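Local coordinates for capsule biosynthesis protein capD (Bacillus anthracis, PDB 3G9K) that cleaves the poly-gamma-D-glutamate capsule of the anthrax bacillus and links it through an amide bond to meso-diaminopimelic acid in the peptidoglycan, at residues M108-H112 with D113-S117; A48-V51 with S52-G56; V23-H27 with P28-E32; T176-A179 with R180-K184. All coordinates share one frame; numbering follows the deposited sequence.

Contact 1 (M108-H112 with D113-S117); sequences MEYIH and DNYGS
ND2 of Asn-114 lies over one face of the Tyr-110 ring, 3.2 Å above its plane and over its centre. Amide and ring planes differ by 37°, a tilted approach and not a flat stack. The same ND2 donates to Tyr-110 O at 2.8 Å, so the nitrogen over the ring is fixed by the backbone of that residue. Tyr-110 stands in place for this because its CG is anti to the backbone N (chi1 -175°). At the edge of that ring, CE1 meets CE2 of Tyr-115, itself an edge atom, at 4.0 Å. The imidazole of His-112 is engaged in its own plane: ND1 donates to Asp-113 OD1 at 2.7 Å, using the anti lone pair of the oxygen, with ring and carboxylate planes turned 75° apart. With NE2 bonded to Leu-118 O, both ring nitrogens are held. Asp-113 OD2 accepts from a water that also reaches Glu-109 OE2, weakly; this bridge probably eases the proximity of two like charges, while Glu-109 OE1 takes the N-H of Ala-190. Further along, Tyr-115 N bonds to Ile-111 O at 2.8 Å and Gly-116 N to His-112 O at 2.9 Å. The motif is a helical turn with a His-carboxylate bond between neighbours and an amide returned to the carbonyl four residues back. This part of helix 104-115 lies at the protein surface. Its inner side rests on helix 44-58 through Met-108 (a selenomethionine), Ile-111 and His-112, while Tyr-110 and Tyr-115 lean on strand 219-228 and Tyr-115 also touches strand 79-83.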
loop_
_atom_site.group_PDB
_atom_site.type_symbol
_atom_site.label_atom_id
_atom_site.label_comp_id
_atom_site.label_asym_id
_atom_site.label_seq_id
_atom_site.Cartn_x
_atom_site.Cartn_y
_atom_site.Cartn_z
HETATM N N MSE A 108 5.108 -7.251 11.840
HETATM C CA MSE A 108 4.799 -8.638 11.508
HETATM C C MSE A 108 4.835 -9.527 12.751
HETATM O O MSE A 108 3.950 -10.384 12.931
HETATM C CB MSE A 108 5.765 -9.172 10.440
HETATM C CG MSE A 108 5.671 -8.471 9.070
HETATM SE SE MSE A 108 3.876 -8.470 8.314
HETATM C CE MSE A 108 3.525 -6.595 8.160
ATOM N N GLU A 109 5.828 -9.316 13.641
ATOM C CA GLU A 109 5.878 -10.120 14.856
ATOM C C GLU A 109 4.699 -9.842 15.783
ATOM O O GLU A 109 4.137 -10.784 16.349
ATOM C CB GLU A 109 7.171 -9.929 15.631
ATOM C CG GLU A 109 7.228 -10.797 16.909
ATOM C CD GLU A 109 8.621 -10.871 17.449
ATOM O OE1 GLU A 109 9.459 -11.552 16.828
ATOM O OE2 GLU A 109 8.874 -10.216 18.461
ATOM N N TYR A 110 4.354 -8.572 15.966
ATOM C CA TYR A 110 3.188 -8.160 16.752
ATOM C C TYR A 110 1.868 -8.721 16.207
ATOM O O TYR A 110 1.013 -9.214 16.944
ATOM C CB TYR A 110 3.074 -6.638 16.818
ATOM C CG TYR A 110 1.941 -6.179 17.716
ATOM C CD1 TYR A 110 0.614 -6.226 17.280
ATOM C CD2 TYR A 110 2.193 -5.745 19.029
ATOM C CE1 TYR A 110 -0.416 -5.862 18.112
ATOM C CE2 TYR A 110 1.152 -5.365 19.871
ATOM C CZ TYR A 110 -0.131 -5.431 19.404
ATOM O OH TYR A 110 -1.168 -5.067 20.231
ATOM N N ILE A 111 1.710 -8.615 14.896
ATOM C CA ILE A 111 0.569 -9.174 14.184
ATOM C C ILE A 111 0.510 -10.665 14.381
ATOM O O ILE A 111 -0.520 -11.212 14.702
ATOM C CB ILE A 111 0.653 -8.832 12.666
ATOM C CG1 ILE A 111 0.385 -7.321 12.515
ATOM C CG2 ILE A 111 -0.342 -9.721 11.821
ATOM C CD1 ILE A 111 0.760 -6.654 11.119
ATOM N N HIS A 112 1.632 -11.353 14.161
ATOM C CA HIS A 112 1.640 -12.770 14.404
ATOM C C HIS A 112 1.211 -13.160 15.832
ATOM O O HIS A 112 0.372 -14.052 16.009
ATOM C CB HIS A 112 3.031 -13.353 14.161
ATOM C CG HIS A 112 3.147 -14.761 14.638
ATOM N ND1 HIS A 112 3.470 -15.076 15.942
ATOM C CD2 HIS A 112 2.881 -15.932 14.014
ATOM C CE1 HIS A 112 3.425 -16.390 16.089
ATOM N NE2 HIS A 112 3.048 -16.931 14.945
ATOM N N ASP A 113 1.815 -12.524 16.830
ATOM C CA ASP A 113 1.624 -12.932 18.221
ATOM C C ASP A 113 0.220 -12.631 18.722
ATOM O O ASP A 113 -0.269 -13.268 19.668
ATOM C CB ASP A 113 2.615 -12.221 19.117
ATOM C CG ASP A 113 4.030 -12.716 18.919
ATOM O OD1 ASP A 113 4.279 -13.663 18.127
ATOM O OD2 ASP A 113 4.912 -12.134 19.549
ATOM N N ASN A 114 -0.441 -11.664 18.104
ATOM C CA ASN A 114 -1.732 -11.241 18.604
ATOM C C ASN A 114 -2.904 -11.639 17.717
ATOM O O ASN A 114 -4.049 -11.731 18.211
ATOM C CB ASN A 114 -1.728 -9.741 18.871
ATOM C CG ASN A 114 -0.783 -9.359 19.997
ATOM O OD1 ASN A 114 -1.074 -9.596 21.180
ATOM N ND2 ASN A 114 0.374 -8.804 19.643
ATOM N N TYR A 115 -2.656 -11.907 16.429
ATOM C CA TYR A 115 -3.712 -12.245 15.455
ATOM C C TYR A 115 -3.395 -13.451 14.561
ATOM O O TYR A 115 -4.238 -13.899 13.778
ATOM C CB TYR A 115 -4.057 -11.013 14.599
ATOM C CG TYR A 115 -4.310 -9.762 15.422
ATOM C CD1 TYR A 115 -5.562 -9.512 16.003
ATOM C CD2 TYR A 115 -3.290 -8.841 15.636
ATOM C CE1 TYR A 115 -5.780 -8.354 16.773
ATOM C CE2 TYR A 115 -3.491 -7.700 16.393
ATOM C CZ TYR A 115 -4.733 -7.462 16.960
ATOM O OH TYR A 115 -4.891 -6.317 17.700
ATOM N N GLY A 116 -2.180 -13.986 14.645
ATOM C CA GLY A 116 -1.820 -15.130 13.854
ATOM C C GLY A 116 -2.042 -16.497 14.450
ATOM O O GLY A 116 -2.531 -16.650 15.544
ATOM N N SER A 117 -1.673 -17.502 13.691
ATOM C CA SER A 117 -1.992 -18.876 14.088
ATOM C C SER A 117 -0.800 -19.808 14.027
ATOM O O SER A 117 -0.439 -20.445 15.027
ATOM C CB SER A 117 -3.124 -19.432 13.214
ATOM O OG SER A 117 -4.345 -18.889 13.642
HETATM O O HOH W 1 7.769 -12.250 20.415
#

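Contact 2 (A48-V51 with S52-G56); sequences AIVV and SYVLG
Val-51 and Leu-55 run alongside each other one helical turn apart, CG1 of the valine 3.7 Å from CD1 of the leucine. With CG1 anti to the backbone N (chi1 168°), Val-51 turns that methyl along the helix to the leucine. Around the helix, Ile-49 CG2 runs alongside Tyr-53 and reaches its CD1 at 4.1 Å; Ile-49 O lies at the edge of the ring, in its plane. A looser pair, Val-50 CG1 and Val-54 CG2 at 4.3 Å, lines a third side, facing helix 28-39. The Tyr-53 ring also meets Phe-104 of helix 104-115 edge-to-face. At the polar edge, Ser-52 OG, beside its own backbone N, folds back to donate to Ala-48 O at 2.8 Å. Ser-52 N gives its hydrogen to the same oxygen, also at 2.8 Å, and the two donors come from opposite faces of the carbonyl plane. The buried hydroxyl is thereby satisfied within the helix; Asn-18 of the other chain of the enzyme adds a weak bond, and Phe-4 of that chain packs on Val-51, Ser-52 and Leu-55. This chain is the N-terminal piece of the proenzyme, which matures into two polypeptides. Hydrophobic residues on several sides, with a serine returned to the preceding turn, are characteristic of a buried helix, here helix 44-58 of a gamma-glutamyltransferase family member in the Ntn-hydrolase clan.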
loop_
_atom_site.group_PDB
_atom_site.type_symbol
_atom_site.label_atom_id
_atom_site.label_comp_id
_atom_site.label_asym_id
_atom_site.label_seq_id
_atom_site.Cartn_x
_atom_site.Cartn_y
_atom_site.Cartn_z
ATOM N N ALA A 48 -0.981 -13.022 5.153
ATOM C CA ALA A 48 -0.535 -11.627 5.005
ATOM C C ALA A 48 0.939 -11.447 5.450
ATOM O O ALA A 48 1.696 -10.683 4.860
ATOM C CB ALA A 48 -1.457 -10.688 5.837
ATOM N N ILE A 49 1.350 -12.196 6.468
ATOM C CA ILE A 49 2.723 -12.138 6.948
ATOM C C ILE A 49 3.630 -12.748 5.908
ATOM O O ILE A 49 4.711 -12.201 5.575
ATOM C CB ILE A 49 2.900 -12.885 8.300
ATOM C CG1 ILE A 49 2.185 -12.113 9.402
ATOM C CG2 ILE A 49 4.382 -13.120 8.578
ATOM C CD1 ILE A 49 1.944 -12.872 10.748
ATOM N N VAL A 50 3.209 -13.885 5.390
ATOM C CA VAL A 50 3.959 -14.554 4.309
ATOM C C VAL A 50 4.088 -13.631 3.076
ATOM O O VAL A 50 5.170 -13.430 2.542
ATOM C CB VAL A 50 3.263 -15.847 3.909
ATOM C CG1 VAL A 50 3.849 -16.367 2.658
ATOM C CG2 VAL A 50 3.372 -16.887 5.061
ATOM N N VAL A 51 2.964 -13.106 2.622
ATOM C CA VAL A 51 2.903 -12.170 1.508
ATOM C C VAL A 51 3.772 -10.943 1.767
ATOM O O VAL A 51 4.471 -10.492 0.869
ATOM C CB VAL A 51 1.445 -11.742 1.167
ATOM C CG1 VAL A 51 1.428 -10.553 0.194
ATOM C CG2 VAL A 51 0.625 -12.926 0.561
ATOM N N SER A 52 3.691 -10.371 2.963
ATOM C CA SER A 52 4.479 -9.129 3.237
ATOM C C SER A 52 5.970 -9.382 3.124
ATOM O O SER A 52 6.696 -8.652 2.443
ATOM C CB SER A 52 4.175 -8.543 4.588
ATOM O OG SER A 52 2.856 -8.094 4.613
ATOM N N TYR A 53 6.426 -10.455 3.740
ATOM C CA TYR A 53 7.836 -10.835 3.606
ATOM C C TYR A 53 8.312 -11.223 2.158
ATOM O O TYR A 53 9.422 -10.897 1.743
ATOM C CB TYR A 53 8.155 -11.929 4.635
ATOM C CG TYR A 53 8.640 -11.437 5.981
ATOM C CD1 TYR A 53 7.830 -11.473 7.097
ATOM C CD2 TYR A 53 9.946 -11.001 6.138
ATOM C CE1 TYR A 53 8.325 -11.059 8.381
ATOM C CE2 TYR A 53 10.415 -10.591 7.345
ATOM C CZ TYR A 53 9.603 -10.615 8.474
ATOM O OH TYR A 53 10.135 -10.180 9.645
ATOM N N VAL A 54 7.493 -11.938 1.395
ATOM C CA VAL A 54 7.803 -12.282 0.004
ATOM C C VAL A 54 7.974 -11.025 -0.886
ATOM O O VAL A 54 8.943 -10.913 -1.636
ATOM C CB VAL A 54 6.714 -13.248 -0.574
ATOM C CG1 VAL A 54 6.769 -13.290 -2.092
ATOM C CG2 VAL A 54 6.863 -14.638 0.087
ATOM N N LEU A 55 7.075 -10.068 -0.718
ATOM C CA LEU A 55 7.063 -8.791 -1.417
ATOM C C LEU A 55 8.344 -8.037 -1.091
ATOM O O LEU A 55 8.963 -7.458 -1.997
ATOM C CB LEU A 55 5.810 -7.976 -1.068
ATOM C CG LEU A 55 4.525 -8.440 -1.768
ATOM C CD1 LEU A 55 3.375 -7.703 -1.130
ATOM C CD2 LEU A 55 4.588 -8.248 -3.283
ATOM N N GLY A 56 8.798 -8.097 0.161
ATOM C CA GLY A 56 10.075 -7.457 0.556
ATOM C C GLY A 56 11.256 -8.054 -0.168
ATOM O O GLY A 56 12.317 -7.420 -0.370
#

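Contact 3 (V23-H27 with P28-E32); sequences VSASH and PLAVE
Hydrogen bonds accepted by His-27 cap the start of the helix. Its ND1 accepts from Leu-29 N at 3.0 Å, with an N-H...N angle of 162° and the donor close to the ring plane, making His-27 a side-chain N-cap. The bond is consistent with an ND1 that carries no proton, and CG anti to the backbone N (chi1 -164°) carries the ring over the first turn. The carbonyl of the same residue takes Val-31 N at 3.1 Å and more weakly Ala-30 N. A CH-pi contact holds the ring from one face: Pro-28 CD sits 3.8 Å from the His-27 ring centroid, 30° off the normal. Leu-29 runs alongside the same imidazole, CG approaching CE1 at 3.5 Å. Apolar packing joins the strand to the helix across the turn. Ala-25 CB is 4.0 Å from both Ala-30 CB and Val-31 CG2, and Val-23 CG1 meets Val-31 CA at 3.9 Å. Here the axes of strand 23-25 and helix 28-32 approach to 7.5 Å and run nearly antiparallel. Strand 22-25 thus turns directly into helix 28-39, whose start lies against helix 44-58 through Leu-29 and Ala-30, with His-27 touching Leu-55 and Val-58. On the side of the sheet, Val-23, Ser-24 and Ala-25 pair antiparallel with a strand of the other chain of the enzyme, so the sheet continues across the interface.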
loop_
_atom_site.group_PDB
_atom_site.type_symbol
_atom_site.label_atom_id
_atom_site.label_comp_id
_atom_site.label_asym_id
_atom_site.label_seq_id
_atom_site.Cartn_x
_atom_site.Cartn_y
_atom_site.Cartn_z
ATOM N N VAL A 23 -6.318 -13.924 -2.824
ATOM C CA VAL A 23 -5.207 -12.981 -2.660
ATOM C C VAL A 23 -5.133 -12.047 -3.867
ATOM O O VAL A 23 -5.215 -12.495 -5.025
ATOM C CB VAL A 23 -3.840 -13.728 -2.558
ATOM C CG1 VAL A 23 -2.665 -12.741 -2.311
ATOM C CG2 VAL A 23 -3.901 -14.820 -1.479
ATOM N N SER A 24 -4.896 -10.756 -3.618
ATOM C CA SER A 24 -4.662 -9.789 -4.701
ATOM C C SER A 24 -3.408 -9.018 -4.322
ATOM O O SER A 24 -3.383 -8.422 -3.254
ATOM C CB SER A 24 -5.860 -8.855 -4.881
ATOM O OG SER A 24 -5.614 -7.866 -5.871
ATOM N N ALA A 25 -2.382 -9.095 -5.154
ATOM C CA ALA A 25 -1.053 -8.462 -4.878
ATOM C C ALA A 25 -0.298 -8.053 -6.167
ATOM O O ALA A 25 -0.592 -8.557 -7.267
ATOM C CB ALA A 25 -0.156 -9.385 -4.017
ATOM N N SER A 26 0.692 -7.169 -6.018
ATOM C CA SER A 26 1.390 -6.585 -7.176
ATOM C C SER A 26 2.585 -7.455 -7.657
ATOM O O SER A 26 3.400 -7.042 -8.487
ATOM C CB SER A 26 1.860 -5.181 -6.886
ATOM O OG SER A 26 2.622 -5.139 -5.719
ATOM N N HIS A 27 2.719 -8.646 -7.115
ATOM C CA HIS A 27 3.701 -9.593 -7.680
ATOM C C HIS A 27 3.102 -11.004 -7.697
ATOM O O HIS A 27 2.619 -11.450 -6.691
ATOM C CB HIS A 27 5.025 -9.584 -6.910
ATOM C CG HIS A 27 6.163 -10.221 -7.663
ATOM N ND1 HIS A 27 6.273 -11.580 -7.816
ATOM C CD2 HIS A 27 7.246 -9.685 -8.282
ATOM C CE1 HIS A 27 7.363 -11.859 -8.519
ATOM N NE2 HIS A 27 7.972 -10.726 -8.815
ATOM N N PRO A 28 3.160 -11.709 -8.845
ATOM C CA PRO A 28 2.610 -13.077 -8.937
ATOM C C PRO A 28 3.184 -14.103 -7.949
ATOM O O PRO A 28 2.503 -15.058 -7.645
ATOM C CB PRO A 28 2.927 -13.490 -10.390
ATOM C CG PRO A 28 4.026 -12.630 -10.790
ATOM C CD PRO A 28 3.714 -11.289 -10.134
ATOM N N LEU A 29 4.412 -13.925 -7.460
ATOM C CA LEU A 29 4.968 -14.853 -6.472
ATOM C C LEU A 29 4.349 -14.634 -5.083
ATOM O O LEU A 29 4.209 -15.566 -4.317
ATOM C CB LEU A 29 6.506 -14.776 -6.417
ATOM C CG LEU A 29 7.267 -15.255 -7.662
ATOM C CD1 LEU A 29 8.827 -15.199 -7.471
ATOM C CD2 LEU A 29 6.801 -16.672 -8.032
ATOM N N ALA A 30 4.005 -13.383 -4.774
ATOM C CA ALA A 30 3.281 -13.040 -3.552
ATOM C C ALA A 30 1.893 -13.627 -3.604
ATOM O O ALA A 30 1.426 -14.183 -2.598
ATOM C CB ALA A 30 3.220 -11.509 -3.338
ATOM N N VAL A 31 1.233 -13.490 -4.759
ATOM C CA VAL A 31 -0.081 -14.128 -4.945
ATOM C C VAL A 31 0.063 -15.632 -4.704
ATOM O O VAL A 31 -0.647 -16.208 -3.917
ATOM C CB VAL A 31 -0.708 -13.866 -6.324
ATOM C CG1 VAL A 31 -2.105 -14.609 -6.479
ATOM C CG2 VAL A 31 -0.852 -12.345 -6.610
ATOM N N GLU A 32 1.013 -16.260 -5.379
ATOM C CA GLU A 32 1.227 -17.698 -5.229
ATOM C C GLU A 32 1.487 -18.194 -3.803
ATOM O O GLU A 32 0.883 -19.180 -3.351
ATOM C CB GLU A 32 2.358 -18.105 -6.148
ATOM C CG GLU A 32 2.615 -19.588 -6.134
ATOM C CD GLU A 32 3.791 -19.974 -6.975
ATOM O OE1 GLU A 32 4.146 -19.232 -7.905
ATOM O OE2 GLU A 32 4.357 -21.056 -6.703
#

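Contact 4 (T176-A179 with R180-K184); sequences TDLA and RTLKK
The first turns of helix 176-188 form an amphipathic segment, with an i to i+3 salt bridge on its outer side and an i to i+4 leucine pair on its inner one. Asp-177 and Arg-180 extend together along the outer side. OD1 of the aspartate receives NH1 of the arginine at 3.3 Å, a rather long bond, with the nitrogen 48° out of the carboxylate plane. The two flat groups are turned 54° against each other, and NH1 alone makes the bond. Arg-180 leaves the backbone extended and then bends at chi3 (-51°), which brings the guanidinium back over the preceding turn. NH2 thereby comes to Thr-176 CG2 at 3.7 Å. A water donates to Asp-177 O and accepts weakly from Arg-180 NH1, a second link between the same two residues. On the inner side Leu-178 CD1 packs on Leu-182 CG at 4.0 Å, and both leucines touch Ile-65 and Val-57. Between the two sides, Ala-179 lies on Ala-131 and Glu-132 of helix 120-133, and Lys-183 extends to a salt bridge with Glu-132. Thr-181 OG1 bonds to Ala-31 O of the other chain of the enzyme, whose Gly-32 also packs on Asp-177 and Leu-178; the start of this helix therefore takes part in joining the two chains. In the backbone, Lys-183 N bonds to Ala-179 O at 2.8 Å, and CG of Lys-183 lies 3.3 Å from that same Ala-179 O.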
loop_
_atom_site.group_PDB
_atom_site.type_symbol
_atom_site.label_atom_id
_atom_site.label_comp_id
_atom_site.label_asym_id
_atom_site.label_seq_id
_atom_site.Cartn_x
_atom_site.Cartn_y
_atom_site.Cartn_z
ATOM N N THR A 176 21.822 -13.298 -1.035
ATOM C CA THR A 176 22.463 -14.000 0.053
ATOM C C THR A 176 22.539 -13.258 1.381
ATOM O O THR A 176 22.209 -13.834 2.409
ATOM C CB THR A 176 23.850 -14.433 -0.364
ATOM O OG1 THR A 176 23.697 -15.304 -1.493
ATOM C CG2 THR A 176 24.559 -15.155 0.776
ATOM N N ASP A 177 22.952 -11.993 1.361
ATOM C CA ASP A 177 22.965 -11.146 2.562
ATOM C C ASP A 177 21.583 -11.050 3.184
ATOM O O ASP A 177 21.454 -11.184 4.409
ATOM C CB ASP A 177 23.461 -9.715 2.275
ATOM C CG ASP A 177 24.940 -9.640 1.866
ATOM O OD1 ASP A 177 25.657 -10.641 1.938
ATOM O OD2 ASP A 177 25.400 -8.523 1.529
ATOM N N LEU A 178 20.559 -10.801 2.365
ATOM C CA LEU A 178 19.186 -10.743 2.857
ATOM C C LEU A 178 18.706 -12.073 3.449
ATOM O O LEU A 178 17.978 -12.075 4.448
ATOM C CB LEU A 178 18.198 -10.239 1.770
ATOM C CG LEU A 178 16.710 -10.073 2.107
ATOM C CD1 LEU A 178 16.499 -9.109 3.293
ATOM C CD2 LEU A 178 15.917 -9.590 0.842
ATOM N N ALA A 179 19.041 -13.194 2.794
ATOM C CA ALA A 179 18.725 -14.511 3.365
ATOM C C ALA A 179 19.307 -14.652 4.763
ATOM O O ALA A 179 18.618 -15.036 5.664
ATOM C CB ALA A 179 19.179 -15.629 2.461
ATOM N N ARG A 180 20.565 -14.273 4.946
ATOM C CA ARG A 180 21.188 -14.286 6.259
ATOM C C ARG A 180 20.386 -13.498 7.270
ATOM O O ARG A 180 20.103 -14.006 8.369
ATOM C CB ARG A 180 22.616 -13.741 6.183
ATOM C CG ARG A 180 23.403 -13.911 7.472
ATOM C CD ARG A 180 24.861 -13.462 7.270
ATOM N NE ARG A 180 25.430 -14.113 6.086
ATOM C CZ ARG A 180 25.808 -13.503 4.959
ATOM N NH1 ARG A 180 25.729 -12.189 4.802
ATOM N NH2 ARG A 180 26.287 -14.236 3.962
ATOM N N THR A 181 20.006 -12.262 6.918
ATOM C CA THR A 181 19.235 -11.428 7.820
ATOM C C THR A 181 17.908 -12.079 8.152
ATOM O O THR A 181 17.503 -12.122 9.316
ATOM C CB THR A 181 19.023 -9.991 7.253
ATOM O OG1 THR A 181 20.311 -9.402 6.992
ATOM C CG2 THR A 181 18.160 -9.044 8.228
ATOM N N LEU A 182 17.207 -12.533 7.120
ATOM C CA LEU A 182 15.897 -13.158 7.318
ATOM C C LEU A 182 16.031 -14.456 8.184
ATOM O O LEU A 182 15.208 -14.712 9.044
ATOM C CB LEU A 182 15.231 -13.454 5.970
ATOM C CG LEU A 182 14.835 -12.271 5.091
ATOM C CD1 LEU A 182 14.194 -12.721 3.811
ATOM C CD2 LEU A 182 13.838 -11.289 5.830
ATOM N N LYS A 183 17.070 -15.241 7.958
ATOM C CA LYS A 183 17.297 -16.423 8.793
ATOM C C LYS A 183 17.563 -16.040 10.247
ATOM O O LYS A 183 17.102 -16.723 11.164
ATOM C CB LYS A 183 18.433 -17.271 8.198
ATOM C CG LYS A 183 17.970 -18.032 6.967
ATOM C CD LYS A 183 19.137 -18.613 6.165
ATOM C CE LYS A 183 18.692 -19.780 5.357
ATOM N NZ LYS A 183 19.875 -20.572 4.863
ATOM N N LYS A 184 18.240 -14.898 10.483
ATOM C CA LYS A 184 18.483 -14.421 11.857
ATOM C C LYS A 184 17.194 -14.030 12.543
ATOM O O LYS A 184 16.980 -14.329 13.705
ATOM C CB LYS A 184 19.447 -13.218 11.866
ATOM C CG LYS A 184 20.169 -13.010 13.229
ATOM C CD LYS A 184 21.275 -11.972 13.079
ATOM C CE LYS A 184 22.236 -11.919 14.263
ATOM N NZ LYS A 184 21.688 -11.442 15.529
HETATM O O HOH W 2 23.708 -9.988 5.701
#

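Contact 2 is the buried centre of the set: helix 44-58 touches each of the other three. Met-108 and His-112 of contact 1 pack on Ser-52, Tyr-53 and Ile-49, Ala-30 of contact 3 fits against Val-51, Val-54 and Leu-55, and Leu-182 of contact 4 reaches Tyr-53. Contacts 1, 3 and 4 do not touch one another. Chemistry follows position: valine, leucine and one folded-back serine in contact 2, a histidine cap with small apolar residues in the also buried contact 3, and charged or water-bridged groups in contact 1 at the surface and on the outer side of contact 4. Contacts 2, 3 and 4 also meet the other chain of the enzyme; contact 1 does not.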